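PDB 5M2Y: TssK C from Escherichia coli, which forms part of the type VI secretion baseplate, its C-terminal domain probably serving to bind the membrane complex. Local coordinates for residues 66-78 with 90-103. Numbering follows the deposited sequence.
Sequences ALSGVIIRPVTHV and YFALDLSTDAARAM
Two first torsions bring R73 and D94 together: CG of R73 lies anti to its own carbonyl carbon (chi1 -54°) and the chain runs extended to NE, while CG of D94 is anti to the backbone N (chi1 -171°). They meet diagonally across an antiparallel pair, strand 70-75 on the edge of the domain's eight-stranded sheet and strand 90-95 next inward. The salt bridge is side-on, NE and NH2 both 2.9 Å from D94 OD2, which lies in the guanidinium plane although the two flat groups are turned 53° apart; NE meets the anti lone pair of OD2, and NH2 comes in on the same anti side but out of the carboxylate plane. I71 CG2 sits over one guanidinium face, 3.8 Å above the plane. Beneath, the hydrogen-bonded pairs I71 with D94 and R73 with A92 zip the backbones together.

On the opposite face of these two strands the contacts are apolar: V70, I72 and P74 line up with L95, L93 and F91. I72 sends CG2 against F91 CB at 3.6 Å and CG1 against L93 CD2, and helix 40-50 covers this patch through F47, whose ring meets that of F91.

Past the strands, G69 O accepts from S96 N, and S96 in turn is the N-cap of helix 97-106. L67 turns its two methyls to that helix, CD1 to A102 CB and CD2 to M103 CG at 3.7 Å. At the first turn, S96 OG accepts from A99 N at 3.1 Å.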
loop_
_atom_site.group_PDB
_atom_site.type_symbol
_atom_site.label_atom_id
_atom_site.label_comp_id
_atom_site.label_asym_id
_atom_site.label_seq_id
_atom_site.Cartn_x
_atom_site.Cartn_y
_atom_site.Cartn_z
ATOM N N ALA A 66 -0.366 7.728 12.197
ATOM C CA ALA A 66 -1.005 7.308 10.953
ATOM C C ALA A 66 -1.092 8.453 9.964
ATOM O O ALA A 66 -1.122 9.620 10.355
ATOM C CB ALA A 66 -2.403 6.786 11.236
ATOM N N LEU A 67 -1.143 8.105 8.673
ATOM C CA LEU A 67 -1.320 9.071 7.600
ATOM C C LEU A 67 -2.800 9.058 7.245
ATOM O O LEU A 67 -3.324 8.024 6.847
ATOM C CB LEU A 67 -0.452 8.726 6.375
ATOM C CG LEU A 67 -0.636 9.626 5.136
ATOM C CD1 LEU A 67 -0.135 11.047 5.383
ATOM C CD2 LEU A 67 0.040 9.029 3.931
ATOM N N SER A 68 -3.478 10.188 7.432
ATOM C CA SER A 68 -4.893 10.268 7.096
ATOM C C SER A 68 -5.041 10.518 5.584
ATOM O O SER A 68 -4.079 10.900 4.919
ATOM C CB SER A 68 -5.585 11.353 7.914
ATOM O OG SER A 68 -5.133 12.638 7.548
ATOM N N GLY A 69 -6.237 10.257 5.066
ATOM C CA GLY A 69 -6.550 10.437 3.653
ATOM C C GLY A 69 -6.172 9.267 2.764
ATOM O O GLY A 69 -6.014 9.432 1.551
ATOM N N VAL A 70 -6.011 8.077 3.371
ATOM C CA VAL A 70 -5.691 6.857 2.652
ATOM C C VAL A 70 -6.904 5.941 2.772
ATOM O O VAL A 70 -7.260 5.537 3.877
ATOM C CB VAL A 70 -4.395 6.190 3.160
ATOM C CG1 VAL A 70 -4.059 4.940 2.353
ATOM C CG2 VAL A 70 -3.233 7.169 3.143
ATOM N N ILE A 71 -7.579 5.680 1.643
ATOM C CA ILE A 71 -8.730 4.795 1.626
ATOM C C ILE A 71 -8.314 3.588 0.815
ATOM O O ILE A 71 -7.929 3.723 -0.337
ATOM C CB ILE A 71 -10.019 5.447 1.068
ATOM C CG1 ILE A 71 -10.385 6.708 1.847
ATOM C CG2 ILE A 71 -11.185 4.449 1.103
ATOM C CD1 ILE A 71 -11.404 7.624 1.134
ATOM N N ILE A 72 -8.361 2.418 1.439
ATOM C CA ILE A 72 -8.009 1.166 0.789
ATOM C C ILE A 72 -9.295 0.593 0.218
ATOM O O ILE A 72 -10.241 0.356 0.954
ATOM C CB ILE A 72 -7.277 0.219 1.775
ATOM C CG1 ILE A 72 -5.929 0.846 2.211
ATOM C CG2 ILE A 72 -7.069 -1.160 1.147
ATOM C CD1 ILE A 72 -5.219 0.132 3.371
ATOM N N ARG A 73 -9.339 0.422 -1.101
ATOM C CA ARG A 73 -10.538 -0.111 -1.744
ATOM C C ARG A 73 -10.263 -1.435 -2.434
ATOM O O ARG A 73 -9.338 -1.507 -3.248
ATOM C CB ARG A 73 -11.102 0.869 -2.778
ATOM C CG ARG A 73 -11.361 2.257 -2.266
ATOM C CD ARG A 73 -12.252 3.028 -3.215
ATOM N NE ARG A 73 -12.359 4.437 -2.839
ATOM C CZ ARG A 73 -13.280 4.907 -2.012
ATOM N NH1 ARG A 73 -14.190 4.111 -1.483
ATOM N NH2 ARG A 73 -13.294 6.205 -1.724
ATOM N N PRO A 74 -11.087 -2.478 -2.179
ATOM C CA PRO A 74 -10.877 -3.738 -2.895
ATOM C C PRO A 74 -11.213 -3.538 -4.371
ATOM O O PRO A 74 -12.149 -2.813 -4.702
ATOM C CB PRO A 74 -11.833 -4.708 -2.201
ATOM C CG PRO A 74 -12.900 -3.869 -1.664
ATOM C CD PRO A 74 -12.249 -2.573 -1.269
ATOM N N VAL A 75 -10.389 -4.108 -5.244
ATOM C CA VAL A 75 -10.574 -3.993 -6.687
ATOM C C VAL A 75 -10.663 -5.390 -7.296
ATOM O O VAL A 75 -10.141 -6.361 -6.728
ATOM C CB VAL A 75 -9.501 -3.133 -7.401
ATOM C CG1 VAL A 75 -9.551 -1.673 -6.957
ATOM C CG2 VAL A 75 -8.111 -3.700 -7.174
ATOM N N THR A 76 -11.332 -5.490 -8.451
ATOM C CA THR A 76 -11.454 -6.762 -9.164
ATOM C C THR A 76 -10.094 -7.150 -9.767
ATOM O O THR A 76 -9.733 -8.326 -9.762
ATOM C CB THR A 76 -12.555 -6.690 -10.223
ATOM O OG1 THR A 76 -12.278 -5.610 -11.102
ATOM C CG2 THR A 76 -13.940 -6.503 -9.633
ATOM N N HIS A 77 -9.339 -6.144 -10.259
ATOM C CA HIS A 77 -8.023 -6.302 -10.873
ATOM C C HIS A 77 -7.286 -4.980 -10.957
ATOM O O HIS A 77 -7.908 -3.917 -10.961
ATOM C CB HIS A 77 -8.133 -6.914 -12.284
ATOM C CG HIS A 77 -9.073 -6.204 -13.207
ATOM N ND1 HIS A 77 -8.673 -5.749 -14.442
ATOM C CD2 HIS A 77 -10.386 -5.929 -13.060
ATOM C CE1 HIS A 77 -9.741 -5.206 -15.002
ATOM N NE2 HIS A 77 -10.794 -5.293 -14.202
ATOM N N VAL A 78 -5.950 -5.068 -11.040
ATOM C CA VAL A 78 -5.054 -3.934 -11.221
ATOM C C VAL A 78 -5.069 -3.646 -12.740
ATOM O O VAL A 78 -4.948 -4.582 -13.539
ATOM C CB VAL A 78 -3.643 -4.211 -10.639
ATOM C CG1 VAL A 78 -2.652 -3.099 -10.977
ATOM C CG2 VAL A 78 -3.711 -4.438 -9.134
ATOM N N TYR A 90 -6.502 -7.827 -4.347
ATOM C CA TYR A 90 -5.957 -6.554 -4.802
ATOM C C TYR A 90 -6.738 -5.383 -4.267
ATOM O O TYR A 90 -7.951 -5.469 -4.096
ATOM C CB TYR A 90 -5.818 -6.523 -6.331
ATOM C CG TYR A 90 -4.905 -7.625 -6.837
ATOM C CD1 TYR A 90 -5.386 -8.906 -7.063
ATOM C CD2 TYR A 90 -3.556 -7.397 -7.023
ATOM C CE1 TYR A 90 -4.540 -9.935 -7.478
ATOM C CE2 TYR A 90 -2.701 -8.415 -7.436
ATOM C CZ TYR A 90 -3.198 -9.683 -7.666
ATOM O OH TYR A 90 -2.357 -10.698 -8.064
ATOM N N PHE A 91 -6.018 -4.316 -3.930
ATOM C CA PHE A 91 -6.614 -3.117 -3.363
ATOM C C PHE A 91 -5.989 -1.870 -3.928
ATOM O O PHE A 91 -4.781 -1.807 -4.081
ATOM C CB PHE A 91 -6.445 -3.095 -1.835
ATOM C CG PHE A 91 -6.956 -4.314 -1.107
ATOM C CD1 PHE A 91 -6.156 -5.432 -0.948
ATOM C CD2 PHE A 91 -8.241 -4.344 -0.578
ATOM C CE1 PHE A 91 -6.648 -6.576 -0.306
ATOM C CE2 PHE A 91 -8.727 -5.489 0.071
ATOM C CZ PHE A 91 -7.928 -6.601 0.203
ATOM N N ALA A 92 -6.804 -0.877 -4.217
ATOM C CA ALA A 92 -6.303 0.406 -4.670
ATOM C C ALA A 92 -6.117 1.311 -3.482
ATOM O O ALA A 92 -6.880 1.242 -2.527
ATOM C CB ALA A 92 -7.297 1.046 -5.615
ATOM N N LEU A 93 -5.091 2.163 -3.544
ATOM C CA LEU A 93 -4.904 3.185 -2.532
ATOM C C LEU A 93 -5.546 4.455 -3.088
ATOM O O LEU A 93 -5.074 5.016 -4.073
ATOM C CB LEU A 93 -3.429 3.423 -2.217
ATOM C CG LEU A 93 -2.625 2.252 -1.652
ATOM C CD1 LEU A 93 -1.233 2.722 -1.297
ATOM C CD2 LEU A 93 -3.304 1.629 -0.421
ATOM N N ASP A 94 -6.679 4.842 -2.507
ATOM C CA ASP A 94 -7.391 6.049 -2.903
ATOM C C ASP A 94 -6.806 7.128 -1.990
ATOM O O ASP A 94 -7.175 7.239 -0.821
ATOM C CB ASP A 94 -8.913 5.891 -2.723
ATOM C CG ASP A 94 -9.732 7.027 -3.316
ATOM O OD1 ASP A 94 -9.138 8.039 -3.733
ATOM O OD2 ASP A 94 -10.974 6.919 -3.322
ATOM N N LEU A 95 -5.837 7.876 -2.526
ATOM C CA LEU A 95 -5.125 8.902 -1.781
ATOM C C LEU A 95 -5.687 10.299 -1.954
ATOM O O LEU A 95 -6.017 10.710 -3.065
ATOM C CB LEU A 95 -3.644 8.905 -2.167
ATOM C CG LEU A 95 -2.874 7.563 -2.076
ATOM C CD1 LEU A 95 -1.489 7.662 -2.727
ATOM C CD2 LEU A 95 -2.784 7.069 -0.632
ATOM N N SER A 96 -5.754 11.039 -0.846
ATOM C CA SER A 96 -6.139 12.451 -0.844
ATOM C C SER A 96 -4.936 13.218 -1.421
ATOM O O SER A 96 -3.847 12.648 -1.558
ATOM C CB SER A 96 -6.430 12.926 0.578
ATOM O OG SER A 96 -5.255 13.032 1.360
ATOM N N THR A 97 -5.133 14.506 -1.749
ATOM C CA THR A 97 -4.064 15.354 -2.268
ATOM C C THR A 97 -2.906 15.412 -1.264
ATOM O O THR A 97 -1.762 15.193 -1.655
ATOM C CB THR A 97 -4.620 16.742 -2.619
ATOM O OG1 THR A 97 -5.671 16.578 -3.573
ATOM C CG2 THR A 97 -3.547 17.685 -3.157
ATOM N N ASP A 98 -3.225 15.646 0.023
ATOM C CA ASP A 98 -2.251 15.737 1.109
ATOM C C ASP A 98 -1.505 14.437 1.358
ATOM O O ASP A 98 -0.293 14.478 1.570
ATOM C CB ASP A 98 -2.908 16.250 2.403
ATOM C CG ASP A 98 -3.335 17.706 2.369
ATOM O OD1 ASP A 98 -2.990 18.409 1.392
ATOM O OD2 ASP A 98 -3.999 18.143 3.324
ATOM N N ALA A 99 -2.214 13.289 1.319
ATOM C CA ALA A 99 -1.604 11.976 1.548
ATOM C C ALA A 99 -0.556 11.626 0.503
ATOM O O ALA A 99 0.549 11.250 0.868
ATOM C CB ALA A 99 -2.669 10.898 1.595
ATOM N N ALA A 100 -0.901 11.776 -0.786
ATOM C CA ALA A 100 -0.021 11.513 -1.923
ATOM C C ALA A 100 1.224 12.393 -1.853
ATOM O O ALA A 100 2.336 11.885 -1.973
ATOM C CB ALA A 100 -0.768 11.777 -3.216
ATOM N N ARG A 101 1.033 13.694 -1.599
ATOM C CA ARG A 101 2.113 14.656 -1.467
ATOM C C ARG A 101 3.030 14.291 -0.296
ATOM O O ARG A 101 4.237 14.299 -0.477
ATOM C CB ARG A 101 1.542 16.087 -1.301
ATOM C CG ARG A 101 2.595 17.197 -1.192
ATOM C CD ARG A 101 1.964 18.575 -1.096
ATOM N N ALA A 102 2.460 13.943 0.882
ATOM C CA ALA A 102 3.224 13.579 2.082
ATOM C C ALA A 102 4.151 12.396 1.842
ATOM O O ALA A 102 5.297 12.453 2.259
ATOM C CB ALA A 102 2.289 13.291 3.254
ATOM N N MET A 103 3.672 11.345 1.146
ATOM C CA MET A 103 4.469 10.152 0.847
ATOM C C MET A 103 5.553 10.441 -0.191
ATOM O O MET A 103 6.701 10.046 0.006
ATOM C CB MET A 103 3.578 9.007 0.371
ATOM C CG MET A 103 2.789 8.385 1.479
ATOM S SD MET A 103 1.814 7.006 0.914
ATOM C CE MET A 103 0.626 7.825 0.022
HETATM O O HOH W 1 -8.927 -8.662 -5.729
#